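Local coordinates for fructose-bisphosphate aldolase (Plasmodium falciparum, PDB 4TR9), which belongs to the fructose-bisphosphate aldolase family, an enzyme built on an eight-stranded TIM barrel, with four copies of the chain in its assembly, at residues Glu173-Leu178 with Phe221-Glu226; Leu304-Gly309 with Leu343-Lys348. One frame throughout, in Å; residues are numbered along the deposited sequence.

Contact 1. Residues Glu173-Leu178 with Phe221-Glu226; sequences ETAWGL and FKALQE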
loop_
_atom_site.group_PDB
_atom_site.type_symbol
_atom_site.label_atom_id
_atom_site.label_comp_id
_atom_site.label_asym_id
_atom_site.label_seq_id
_atom_site.Cartn_x
_atom_site.Cartn_y
_atom_site.Cartn_z
ATOM N N GLU A 173 -11.046 2.712 -2.984
ATOM C CA GLU A 173 -12.101 2.036 -3.732
ATOM C C GLU A 173 -12.364 2.768 -5.043
ATOM O O GLU A 173 -12.583 2.144 -6.083
ATOM C CB GLU A 173 -13.385 1.938 -2.902
ATOM C CG GLU A 173 -14.659 1.717 -3.718
ATOM C CD GLU A 173 -14.673 0.400 -4.481
ATOM O OE1 GLU A 173 -13.818 -0.471 -4.210
ATOM O OE2 GLU A 173 -15.547 0.234 -5.358
ATOM N N THR A 174 -12.336 4.096 -4.983
ATOM C CA THR A 174 -12.455 4.920 -6.177
ATOM C C THR A 174 -11.307 4.634 -7.136
ATOM O O THR A 174 -11.521 4.386 -8.322
ATOM C CB THR A 174 -12.468 6.421 -5.828
ATOM O OG1 THR A 174 -13.736 6.772 -5.261
ATOM C CG2 THR A 174 -12.221 7.265 -7.069
ATOM N N ALA A 175 -10.089 4.657 -6.604
ATOM C CA ALA A 175 -8.888 4.464 -7.408
ATOM C C ALA A 175 -8.838 3.077 -8.043
ATOM O O ALA A 175 -8.571 2.945 -9.237
ATOM C CB ALA A 175 -7.646 4.701 -6.560
ATOM N N TRP A 176 -9.096 2.046 -7.244
ATOM C CA TRP A 176 -9.033 0.675 -7.735
ATOM C C TRP A 176 -10.175 0.383 -8.704
ATOM O O TRP A 176 -10.008 -0.373 -9.662
ATOM C CB TRP A 176 -9.063 -0.320 -6.572
ATOM C CG TRP A 176 -8.702 -1.713 -6.982
ATOM C CD1 TRP A 176 -9.559 -2.748 -7.221
ATOM C CD2 TRP A 176 -7.383 -2.224 -7.216
ATOM N NE1 TRP A 176 -8.856 -3.873 -7.583
ATOM C CE2 TRP A 176 -7.518 -3.576 -7.588
ATOM C CE3 TRP A 176 -6.102 -1.667 -7.145
ATOM C CZ2 TRP A 176 -6.420 -4.380 -7.888
ATOM C CZ3 TRP A 176 -5.014 -2.468 -7.443
ATOM C CH2 TRP A 176 -5.179 -3.809 -7.809
ATOM N N GLY A 177 -11.332 0.985 -8.447
ATOM C CA GLY A 177 -12.480 0.835 -9.322
ATOM C C GLY A 177 -12.197 1.401 -10.699
ATOM O O GLY A 177 -12.460 0.757 -11.714
ATOM N N LEU A 178 -11.652 2.614 -10.728
ATOM C CA LEU A 178 -11.242 3.247 -11.975
ATOM C C LEU A 178 -10.127 2.446 -12.635
ATOM O O LEU A 178 -10.043 2.369 -13.860
ATOM C CB LEU A 178 -10.779 4.683 -11.723
ATOM C CG LEU A 178 -11.848 5.702 -11.328
ATOM C CD1 LEU A 178 -11.212 6.905 -10.652
ATOM C CD2 LEU A 178 -12.644 6.135 -12.547
ATOM N N PHE A 221 -3.667 7.312 -10.056
ATOM C CA PHE A 221 -2.613 6.911 -10.981
ATOM C C PHE A 221 -1.796 5.747 -10.434
ATOM O O PHE A 221 -1.293 4.923 -11.197
ATOM C CB PHE A 221 -1.697 8.094 -11.299
ATOM C CG PHE A 221 -2.246 9.015 -12.349
ATOM C CD1 PHE A 221 -2.023 8.762 -13.691
ATOM C CD2 PHE A 221 -2.992 10.126 -11.995
ATOM C CE1 PHE A 221 -2.531 9.605 -14.664
ATOM C CE2 PHE A 221 -3.502 10.973 -12.962
ATOM C CZ PHE A 221 -3.271 10.711 -14.298
ATOM N N LYS A 222 -1.663 5.683 -9.113
ATOM C CA LYS A 222 -0.982 4.562 -8.480
ATOM C C LYS A 222 -1.712 3.269 -8.812
ATOM O O LYS A 222 -1.105 2.303 -9.269
ATOM C CB LYS A 222 -0.895 4.753 -6.966
ATOM C CG LYS A 222 -0.189 3.622 -6.232
ATOM C CD LYS A 222 1.212 3.399 -6.776
ATOM C CE LYS A 222 2.025 2.490 -5.867
ATOM N NZ LYS A 222 1.398 1.153 -5.682
ATOM N N ALA A 223 -3.024 3.267 -8.595
ATOM C CA ALA A 223 -3.850 2.111 -8.915
ATOM C C ALA A 223 -3.836 1.832 -10.416
ATOM O O ALA A 223 -3.948 0.683 -10.842
ATOM C CB ALA A 223 -5.275 2.324 -8.426
ATOM N N LEU A 224 -3.693 2.888 -11.211
ATOM C CA LEU A 224 -3.670 2.747 -12.663
ATOM C C LEU A 224 -2.439 1.987 -13.145
ATOM O O LEU A 224 -2.525 1.177 -14.068
ATOM C CB LEU A 224 -3.732 4.117 -13.342
ATOM C CG LEU A 224 -5.112 4.770 -13.440
ATOM C CD1 LEU A 224 -5.032 6.085 -14.198
ATOM C CD2 LEU A 224 -6.112 3.830 -14.099
ATOM N N GLN A 225 -1.297 2.242 -12.515
ATOM C CA GLN A 225 -0.046 1.635 -12.954
ATOM C C GLN A 225 0.127 0.220 -12.408
ATOM O O GLN A 225 0.902 -0.568 -12.949
ATOM C CB GLN A 225 1.140 2.510 -12.547
ATOM C CG GLN A 225 1.061 3.924 -13.099
ATOM C CD GLN A 225 2.409 4.466 -13.525
ATOM O OE1 GLN A 225 3.418 3.762 -13.482
ATOM N NE2 GLN A 225 2.432 5.726 -13.947
ATOM N N GLU A 226 -0.597 -0.103 -11.342
ATOM C CA GLU A 226 -0.518 -1.439 -10.768
ATOM C C GLU A 226 -1.341 -2.432 -11.584
ATOM O O GLU A 226 -1.060 -3.630 -11.576
ATOM C CB GLU A 226 -0.978 -1.430 -9.311
ATOM C CG GLU A 226 -0.122 -0.551 -8.412
ATOM C CD GLU A 226 1.357 -0.648 -8.742
ATOM O OE1 GLU A 226 1.937 -1.742 -8.579
ATOM O OE2 GLU A 226 1.939 0.370 -9.173
#

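Contact 2. Residues Leu304-Gly309 with Leu343-Lys348; sequences LTFSYG and LATYGK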
loop_
_atom_site.group_PDB
_atom_site.type_symbol
_atom_site.label_atom_id
_atom_site.label_comp_id
_atom_site.label_asym_id
_atom_site.label_seq_id
_atom_site.Cartn_x
_atom_site.Cartn_y
_atom_site.Cartn_z
ATOM N N LEU A 304 -5.112 20.385 -22.032
ATOM C CA LEU A 304 -6.108 20.643 -20.999
ATOM C C LEU A 304 -7.386 21.197 -21.615
ATOM O O LEU A 304 -7.594 22.411 -21.661
ATOM C CB LEU A 304 -5.558 21.607 -19.946
ATOM C CG LEU A 304 -4.302 21.122 -19.220
ATOM C CD1 LEU A 304 -3.944 22.045 -18.070
ATOM C CD2 LEU A 304 -4.491 19.703 -18.720
ATOM N N THR A 305 -8.237 20.295 -22.094
ATOM C CA THR A 305 -9.482 20.684 -22.740
ATOM C C THR A 305 -10.686 20.348 -21.862
ATOM O O THR A 305 -10.581 20.327 -20.635
ATOM C CB THR A 305 -9.631 20.008 -24.118
ATOM O OG1 THR A 305 -10.946 20.249 -24.635
ATOM C CG2 THR A 305 -9.392 18.510 -24.013
ATOM N N PHE A 306 -11.826 20.081 -22.491
ATOM C CA PHE A 306 -13.078 19.925 -21.759
ATOM C C PHE A 306 -13.854 18.665 -22.130
ATOM O O PHE A 306 -13.762 18.167 -23.252
ATOM C CB PHE A 306 -13.969 21.150 -21.986
ATOM C CG PHE A 306 -14.326 21.385 -23.430
ATOM C CD1 PHE A 306 -15.498 20.869 -23.962
ATOM C CD2 PHE A 306 -13.491 22.121 -24.255
ATOM C CE1 PHE A 306 -15.827 21.082 -25.289
ATOM C CE2 PHE A 306 -13.815 22.336 -25.583
ATOM C CZ PHE A 306 -14.985 21.818 -26.100
ATOM N N SER A 307 -14.618 18.157 -21.167
ATOM C CA SER A 307 -15.597 17.106 -21.415
ATOM C C SER A 307 -16.934 17.560 -20.848
ATOM O O SER A 307 -17.498 16.920 -19.960
ATOM C CB SER A 307 -15.164 15.781 -20.788
ATOM O OG SER A 307 -16.129 14.768 -21.018
ATOM N N TYR A 308 -17.428 18.679 -21.366
ATOM C CA TYR A 308 -18.608 19.330 -20.816
ATOM C C TYR A 308 -19.910 18.689 -21.274
ATOM O O TYR A 308 -19.985 18.092 -22.349
ATOM C CB TYR A 308 -18.620 20.814 -21.192
ATOM C CG TYR A 308 -17.509 21.627 -20.571
ATOM C CD1 TYR A 308 -16.852 21.188 -19.427
ATOM C CD2 TYR A 308 -17.121 22.840 -21.123
ATOM C CE1 TYR A 308 -15.837 21.934 -18.857
ATOM C CE2 TYR A 308 -16.109 23.592 -20.559
ATOM C CZ TYR A 308 -15.470 23.135 -19.428
ATOM O OH TYR A 308 -14.462 23.885 -18.869
ATOM N N GLY A 309 -20.935 18.826 -20.442
ATOM C CA GLY A 309 -22.279 18.417 -20.795
ATOM C C GLY A 309 -23.249 19.510 -20.396
ATOM O O GLY A 309 -24.073 19.947 -21.195
ATOM N N LEU A 343 -12.028 28.110 -27.962
ATOM C CA LEU A 343 -11.116 29.235 -27.803
ATOM C C LEU A 343 -10.492 29.223 -26.414
ATOM O O LEU A 343 -9.393 29.740 -26.210
ATOM C CB LEU A 343 -11.847 30.558 -28.041
ATOM C CG LEU A 343 -12.403 30.793 -29.445
ATOM C CD1 LEU A 343 -13.250 32.054 -29.475
ATOM C CD2 LEU A 343 -11.274 30.881 -30.458
ATOM N N ALA A 344 -11.205 28.627 -25.463
ATOM C CA ALA A 344 -10.721 28.520 -24.096
ATOM C C ALA A 344 -9.512 27.594 -24.016
ATOM O O ALA A 344 -8.675 27.734 -23.127
ATOM C CB ALA A 344 -11.828 28.028 -23.177
ATOM N N THR A 345 -9.426 26.650 -24.949
ATOM C CA THR A 345 -8.303 25.719 -24.993
ATOM C C THR A 345 -7.029 26.418 -25.453
ATOM O O THR A 345 -5.924 26.010 -25.096
ATOM C CB THR A 345 -8.584 24.529 -25.929
ATOM O OG1 THR A 345 -8.765 25.003 -27.270
ATOM C CG2 THR A 345 -9.828 23.776 -25.483
ATOM N N TYR A 346 -7.192 27.469 -26.251
ATOM C CA TYR A 346 -6.057 28.243 -26.742
ATOM C C TYR A 346 -5.696 29.369 -25.781
ATOM O O TYR A 346 -4.639 29.989 -25.903
ATOM C CB TYR A 346 -6.357 28.824 -28.125
ATOM C CG TYR A 346 -6.491 27.792 -29.220
ATOM C CD1 TYR A 346 -5.371 27.167 -29.752
ATOM C CD2 TYR A 346 -7.736 27.455 -29.735
ATOM C CE1 TYR A 346 -5.488 26.227 -30.757
ATOM C CE2 TYR A 346 -7.861 26.518 -30.741
ATOM C CZ TYR A 346 -6.734 25.906 -31.247
ATOM O OH TYR A 346 -6.852 24.971 -32.249
ATOM N N GLY A 347 -6.584 29.631 -24.827
ATOM C CA GLY A 347 -6.405 30.740 -23.910
ATOM C C GLY A 347 -6.732 32.053 -24.594
ATOM O O GLY A 347 -6.284 33.118 -24.171
ATOM N N LYS A 348 -7.520 31.971 -25.662
ATOM C CA LYS A 348 -7.893 33.152 -26.430
ATOM C C LYS A 348 -9.395 33.402 -26.367
ATOM O O LYS A 348 -9.998 33.858 -27.339
ATOM C CB LYS A 348 -7.446 33.006 -27.886
ATOM C CG LYS A 348 -5.965 32.703 -28.056
ATOM C CD LYS A 348 -5.095 33.791 -27.438
ATOM C CE LYS A 348 -5.296 35.128 -28.134
ATOM N NZ LYS A 348 -4.448 36.196 -27.536
#

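Contact 1. Residues Glu173-Leu178 with Phe221-Glu226
Ala175 and Ala223 meet methyl to methyl, CB to CB at 3.8 Å, and this apolar pair lies where the two helices come close. The Ala223 methyl also lies 3.5 Å from the backbone O of Ala175, so it packs against the main chain of the facing helix as well as its side chain. With so little bulk at the crossing, the axes of 173-178 and 221-226 approach to 8.0 Å, and the CA atoms of Trp176 and Ala223 lie 5.5 Å apart. The Ala223 methyl also touches Ala179, one turn further along the first helix.

The N-to-C directions differ by 36°, so both helices run roughly the same way. That fits successive outer helices of a TIM barrel: helix 168-187 precedes strand 191-198, and helix 206-226 follows it.

The aromatic contact is oblique. Trp176 CB starts away from the partner helix, but with CG anti to the backbone N (chi1 -167°) the six-membered part of the indole swings back, bringing CE3 to 4.3 Å from Ala223 CB. Its other end serves the assembly: NE1 hydrogen-bonds to Glu173 OE1 of the second subunit, and Glu173 OE1 of this chain receives the matching bond from Trp176 NE1 of the second subunit.

Among the leucines, Leu224 uses its CD2 branch, 4.2 Å from Leu178 O, while the Leu178 side chain packs on Trp153, Thr155, Val194 and Pro196 of the barrel strands. On the far side of 221-226, Gln225 NE2 hydrogen-bonds to Arg266 O of the third subunit.

Contact 2. Residues Leu304-Gly309 with Leu343-Lys348
Thr305 in a strand and Thr345 in the final turn of helix 327-346 are the residues with the nearest CA atoms across the contact, 5.6 Å apart. The strand is the last of the TIM barrel in sequence, held by backbone bonds to Phe277 on the seventh and to Ile36 and Ala38 on the first, and this last pairing closes the barrel. The helix near the C terminus ends against it. A Schellman motif terminates that helix: Gly347 adopts a positive phi of 76°, Lys348 N bonds to Leu343 O at 3.0 Å, and Gly347 N bonds weakly to Ala344 O.

The two threonine side chains lie side by side and point the same way. Thr345 touches with its methyl, CG2, which lies 3.8 Å from Thr305 OG1 and 4.0 Å from Thr305 CB. A chi1 of 62° puts the hydroxyl of Thr345 between its own N and C, where OG1 bonds to Ser342 O within the helix, and leaves CG2 as the branch facing the strand. Thr305 OG1 has its polar partner elsewhere, in Lys34 O, so the pairing of the threonines rests on van der Waals contact.

The same methyl approaches Phe306 near the plane of its ring, at the edge, with CG2 4.2 Å from CD2. Leu291 and Asn341 also pack against the Phe306 side chain. Further along the chain, Ser307 OG makes a weak hydrogen bond to Lys237 NZ in the ligand pocket, and Phe306 CB sits over the centre of the Tyr308 ring, 3.4 Å above its plane.

From the N terminus, the chain first reaches 173-178 on helix 168-187, passes through strand 191-198 and returns on helix 206-226, where contact 1 closes over 42 intervening residues. Contact 2 opens later, at strand 303-308, and closes after 33 residues, mostly helical and without a strand, when helix 327-346 comes back to the barrel. The two loops are therefore in series and neither nest nor cross. Contact 1 joins helix to helix in the outer layer, near two subunit interfaces; contact 2 joins a barrel strand to the helix near the C terminus. Their centres are 26 Å apart and their nearest atoms about 10 Å, without touching.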